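Local coordinates for protein enoyl-CoA hydratase/isomerase (Mycobacterium abscessus, PDB 3QXZ) that probably catalyses the hydration or double-bond isomerisation of enoyl-CoA thioesters, as a member of the crotonase-like family, at residues 112-115 with 116-119; 140-144 with 145-149; 183-186 with 187-190. One frame throughout, in Å; residues are numbered along the deposited sequence.

Contact 1 (112-115 with 116-119)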
# COMPACT_ATOMS: atom_id res chain seq x y z
N ILE A 112 1.28 20.34 -8.65
CA ILE A 112 2.09 20.48 -7.45
C ILE A 112 1.24 20.85 -6.22
O ILE A 112 1.65 20.58 -5.07
CB ILE A 112 3.33 21.41 -7.66
CG1 ILE A 112 4.37 21.14 -6.54
CG2 ILE A 112 2.88 22.87 -7.88
CD1 ILE A 112 5.79 21.42 -6.93
N GLY A 113 0.05 21.42 -6.43
CA GLY A 113 -0.87 21.61 -5.31
C GLY A 113 -1.22 20.28 -4.65
O GLY A 113 -1.30 20.19 -3.41
N MET A 114 -1.45 19.26 -5.47
CA MET A 114 -1.70 17.93 -4.93
C MET A 114 -0.41 17.23 -4.47
O MET A 114 -0.40 16.62 -3.39
CB MET A 114 -2.44 17.06 -5.94
CG MET A 114 -2.65 15.61 -5.48
SD MET A 114 -3.51 15.39 -3.89
CE MET A 114 -5.13 15.87 -4.44
N THR A 115 0.66 17.31 -5.26
CA THR A 115 1.86 16.55 -4.85
C THR A 115 2.48 17.08 -3.56
O THR A 115 2.96 16.28 -2.76
CB THR A 115 2.90 16.42 -5.98
OG1 THR A 115 3.41 17.72 -6.26
CG2 THR A 115 2.29 15.81 -7.24
N LEU A 116 2.40 18.39 -3.31
CA LEU A 116 2.80 18.92 -2.00
C LEU A 116 1.85 18.48 -0.88
O LEU A 116 2.30 18.25 0.26
CB LEU A 116 2.93 20.44 -1.99
CG LEU A 116 4.12 20.90 -2.79
CD1 LEU A 116 4.06 22.39 -2.90
CD2 LEU A 116 5.47 20.45 -2.21
N ALA A 117 0.56 18.36 -1.16
CA ALA A 117 -0.37 17.85 -0.15
C ALA A 117 -0.04 16.41 0.23
O ALA A 117 -0.25 16.00 1.39
CB ALA A 117 -1.80 17.97 -0.63
N LEU A 118 0.50 15.65 -0.73
CA LEU A 118 0.89 14.26 -0.46
C LEU A 118 2.06 14.15 0.52
O LEU A 118 2.35 13.06 0.99
CB LEU A 118 1.23 13.51 -1.75
CG LEU A 118 0.11 13.36 -2.77
CD1 LEU A 118 0.66 12.57 -3.97
CD2 LEU A 118 -1.17 12.70 -2.21
N HIS A 119 2.74 15.26 0.85
CA HIS A 119 3.82 15.19 1.85
C HIS A 119 3.26 15.09 3.26
O HIS A 119 3.99 14.67 4.17
CB HIS A 119 4.72 16.41 1.80
CG HIS A 119 5.53 16.52 0.56
ND1 HIS A 119 6.42 17.55 0.37
CD2 HIS A 119 5.60 15.74 -0.55
CE1 HIS A 119 7.01 17.40 -0.81
NE2 HIS A 119 6.53 16.32 -1.38
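Ile112 and Leu116 lie one turn apart on helix 112-117, the short buried helix that follows strand 108-110 in this crotonase-like fold. In relatives the start of this helix lies beside the oxyanion hole. A 1,2-ethanediol molecule near Ile112 is consistent with a pocket here. Leu116 N donates to Ile112 O at 2.9 Å, a fairly straight bond at 164°. The two side chains run side by side in the same direction. Ile112 has CG1 anti to its backbone N (chi1 -161°), and this sends it alongside Leu116, with CG1 3.8 Å from Leu116 CG. The branch of Leu116 also rests on the carbonyl, with CG 3.4 Å from Ile112 O.

The bond from Ala117 N to Gly113 O is long and weak, at 3.4 Å. Leu118 N then gives a bond of 3.0 Å to Met114 O, and a weak one to Thr115 O. The Met114 chain is bent at chi2 and chi3. Its SD meets Leu118 CD2 at 3.9 Å, and the two side chains cross at a slant. Leu118 CG lies 3.4 Å from Met114 O, so carbon packs over the helix carbonyl. The His119 ring approaches Thr115 O obliquely, with CD2 at 3.5 Å.

The polar side chains bind the loop 140-144, Thr115 OG1 through Asp143 OD1 and His119 NE2 through Ala144 O. Phe95 meets the His119 ring edge to face, and Phe31 borders Ile112 and Leu116. Thr115 and Leu118 also pack on helix 146-149, while Arg123, in strand 122-126, bonds Ala117 O and ties the helix end to the main sheet.

Contact 2 (140-144 with 145-149)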
# COMPACT_ATOMS: atom_id res chain seq x y z
N VAL A 140 5.47 17.75 -19.07
CA VAL A 140 6.41 17.55 -17.96
C VAL A 140 6.05 16.25 -17.21
O VAL A 140 5.65 15.31 -17.85
CB VAL A 140 6.61 18.81 -17.10
CG1 VAL A 140 7.43 19.86 -17.90
CG2 VAL A 140 5.31 19.39 -16.61
N ALA A 141 6.25 16.16 -15.90
CA ALA A 141 6.05 14.89 -15.20
C ALA A 141 5.73 15.20 -13.77
O ALA A 141 5.90 16.32 -13.32
CB ALA A 141 7.29 14.02 -15.31
N PRO A 142 5.24 14.19 -13.01
CA PRO A 142 4.93 14.45 -11.60
C PRO A 142 6.18 14.90 -10.85
O PRO A 142 7.31 14.55 -11.21
CB PRO A 142 4.43 13.08 -11.09
CG PRO A 142 3.91 12.38 -12.35
CD PRO A 142 4.89 12.82 -13.43
N ASP A 143 5.95 15.70 -9.82
CA ASP A 143 7.01 16.39 -9.09
C ASP A 143 6.82 16.19 -7.58
O ASP A 143 5.90 15.50 -7.12
CB ASP A 143 7.02 17.88 -9.51
CG ASP A 143 5.64 18.50 -9.48
OD1 ASP A 143 4.80 18.09 -8.66
OD2 ASP A 143 5.37 19.41 -10.31
N ALA A 144 7.72 16.82 -6.84
CA ALA A 144 7.71 16.82 -5.37
C ALA A 144 7.52 15.40 -4.80
O ALA A 144 6.73 15.18 -3.88
CB ALA A 144 6.62 17.74 -4.85
N LEU A 145 8.27 14.46 -5.38
CA LEU A 145 8.34 13.09 -4.87
C LEU A 145 7.03 12.30 -5.04
O LEU A 145 6.87 11.23 -4.42
CB LEU A 145 8.86 13.03 -3.40
CG LEU A 145 10.38 12.94 -3.33
CD1 LEU A 145 10.86 13.15 -1.90
CD2 LEU A 145 10.83 11.56 -3.81
N ALA A 146 6.13 12.74 -5.92
CA ALA A 146 4.90 11.97 -6.14
C ALA A 146 5.17 10.54 -6.59
O ALA A 146 4.37 9.64 -6.30
CB ALA A 146 4.03 12.65 -7.16
N HIS A 147 6.26 10.29 -7.31
CA HIS A 147 6.57 8.91 -7.74
C HIS A 147 6.82 7.96 -6.55
O HIS A 147 6.75 6.75 -6.73
CB HIS A 147 7.80 8.86 -8.67
CG HIS A 147 7.65 9.59 -9.97
ND1 HIS A 147 7.87 10.95 -10.09
CD2 HIS A 147 7.34 9.15 -11.22
CE1 HIS A 147 7.69 11.31 -11.36
NE2 HIS A 147 7.36 10.24 -12.07
N TRP A 148 7.18 8.55 -5.41
CA TRP A 148 7.50 7.82 -4.19
C TRP A 148 6.35 7.86 -3.17
O TRP A 148 6.01 6.82 -2.57
CB TRP A 148 8.78 8.46 -3.61
CG TRP A 148 9.34 7.85 -2.37
CD1 TRP A 148 10.21 6.80 -2.29
CD2 TRP A 148 9.07 8.25 -1.03
NE1 TRP A 148 10.45 6.50 -0.96
CE2 TRP A 148 9.79 7.38 -0.17
CE3 TRP A 148 8.31 9.28 -0.47
CZ2 TRP A 148 9.75 7.51 1.22
CZ3 TRP A 148 8.28 9.40 0.92
CH2 TRP A 148 9.00 8.51 1.74
N THR A 149 5.73 9.03 -2.97
CA THR A 149 4.65 9.12 -1.97
C THR A 149 3.41 8.38 -2.45
O THR A 149 2.74 7.71 -1.66
CB THR A 149 4.25 10.57 -1.68
OG1 THR A 149 3.89 11.19 -2.93
CG2 THR A 149 5.38 11.36 -0.99
O HOH W 1 4.32 13.91 -3.32
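Asp143 to Ala146 form a type I' beta turn, with Ala144 and Leu145 both at positive phi, closed by Ala146 N donating to Asp143 O at 3.0 Å (157°). The donor sits above the carbonyl plane of Asp143. The turn leads straight into helix 146-149. Leu145 is the N-cap residue, and its O accepts from both Trp148 N and Thr149 N. A water bridges the turn to the helix: it donates to Ala144 O at 2.8 Å and accepts from Thr149 OG1 at 2.8 Å.

Pro142 and His147 carry the side-chain packing and cross at about a right angle. His147 CE1 lies 3.7 Å from Pro142 CB. The same carbon comes within 3.3 Å of Pro142 O, which sits at the edge of the imidazole and near its plane. Pro142 CB also touches Ala146 CB at 4.0 Å. Glu233 of the second subunit fixes the ring and the turn together, since it bonds both His147 ND1 and Leu145 N.

Besides Thr115, the Asp143 carboxylate has a second partner in Gln135, which bonds OD2. A 1,2-ethanediol molecule near Asp143 is consistent with the turn bordering the same pocket as the start of helix 112-117. The turn and short helix lie between helix 112-117 of their own chain and the second subunit, with Trp148 reaching helix 206-222.

Contact 3 (183-186 with 187-190)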
# COMPACT_ATOMS: atom_id res chain seq x y z
N CYS A 183 -13.14 12.49 3.70
CA CYS A 183 -13.68 13.56 2.89
C CYS A 183 -14.93 14.15 3.53
O CYS A 183 -15.68 13.45 4.23
CB CYS A 183 -13.93 13.12 1.44
SG CYS A 183 -15.10 11.83 1.24
N LEU A 184 -15.09 15.45 3.34
CA LEU A 184 -16.17 16.23 3.97
C LEU A 184 -16.58 17.34 3.04
O LEU A 184 -15.83 17.72 2.14
CB LEU A 184 -15.68 16.86 5.28
CG LEU A 184 -15.46 15.91 6.45
CD1 LEU A 184 -14.71 16.61 7.56
CD2 LEU A 184 -16.80 15.35 6.95
N PRO A 185 -17.77 17.92 3.28
CA PRO A 185 -18.09 19.15 2.57
C PRO A 185 -16.99 20.18 2.82
O PRO A 185 -16.43 20.23 3.93
CB PRO A 185 -19.40 19.60 3.23
CG PRO A 185 -20.02 18.32 3.68
CD PRO A 185 -18.86 17.48 4.17
N ALA A 186 -16.67 20.96 1.81
CA ALA A 186 -15.56 21.92 1.87
C ALA A 186 -15.52 22.77 3.13
O ALA A 186 -14.46 22.96 3.74
CB ALA A 186 -15.57 22.82 0.65
N GLY A 187 -16.68 23.30 3.52
CA GLY A 187 -16.76 24.18 4.69
C GLY A 187 -16.51 23.54 6.04
O GLY A 187 -16.40 24.24 7.06
N LYS A 188 -16.42 22.21 6.05
CA LYS A 188 -16.20 21.42 7.26
C LYS A 188 -14.75 20.92 7.36
O LYS A 188 -14.31 20.46 8.42
CB LYS A 188 -17.16 20.22 7.29
CG LYS A 188 -18.67 20.59 7.36
CD LYS A 188 -19.02 21.27 8.68
CE LYS A 188 -20.48 21.70 8.74
NZ LYS A 188 -20.75 22.47 10.00
N VAL A 189 -13.99 21.02 6.28
CA VAL A 189 -12.65 20.40 6.22
C VAL A 189 -11.65 20.99 7.22
O VAL A 189 -11.02 20.24 7.99
CB VAL A 189 -12.08 20.50 4.78
CG1 VAL A 189 -10.60 20.10 4.75
CG2 VAL A 189 -12.88 19.60 3.82
N LEU A 190 -11.51 22.32 7.24
CA LEU A 190 -10.55 22.94 8.14
C LEU A 190 -10.89 22.69 9.60
O LEU A 190 -10.01 22.36 10.40
CB LEU A 190 -10.40 24.44 7.84
CG LEU A 190 -9.38 25.20 8.71
CD1 LEU A 190 -7.96 24.57 8.71
CD2 LEU A 190 -9.34 26.68 8.28
O HOH W 2 -13.00 24.25 5.66
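Leu184 and Val189 make the close-packed side of this turn, where strand 182-184 passes into helix 186-203. Leu184 CB lies 4.2 Å from Val189 CG2. With CG1 of Val189 anti to the backbone N (chi1 170°), CG2 is left beside that N and 3.6 Å from Pro185 O. Both side chains rest on Ile124 of strand 122-126, and Val189 is buried. Two backbone bonds close the first helical turn. Lys188 N donates to Pro185 O at 2.9 Å, and Val189 N to Ala186 O at 3.2 Å. In each the donor stands above the carbonyl plane.

The other side is open to solvent. Pro185, Gly187 and Lys188 are exposed. The lysine joins the contact mainly through CB, 3.4 Å from Pro185 O; its chain bends at chi2 and the end leads away. A water joins the opening turn. It donates to Ala186 O at 2.7 Å and accepts from Leu190 N at 2.9 Å, so it stands between two groups of that turn. Ala186 N is bonded to Glu128 OE1.

The arrangement is a strand-to-helix connection of the crotonase-like alpha/beta fold. The edge strand of this chain's main sheet passes into a helix that packs back on the sheet, with Leu190 reaching strand 54-59.

Contacts 1 and 2 are buried neighbours, with centres about 9 Å apart, and contact 3 lies at the surface. The first two touch directly: residues 112-119 offer a threonine hydroxyl and a histidine nitrogen to the loop of 140-144, and small side chains touch there. Contact 3 is about 11 Å from contact 1 and 17 Å from contact 2, between nearest atoms. Contacts 1 and 3 both meet strand 122-126, the first through Arg123. Contact 1 is chiefly helix packing, contact 2 a turn locked partly by a second subunit, and contact 3 a helix start without another chain. A water joins a carbonyl to a side-chain hydroxyl in contact 2 and to a backbone N in contact 3.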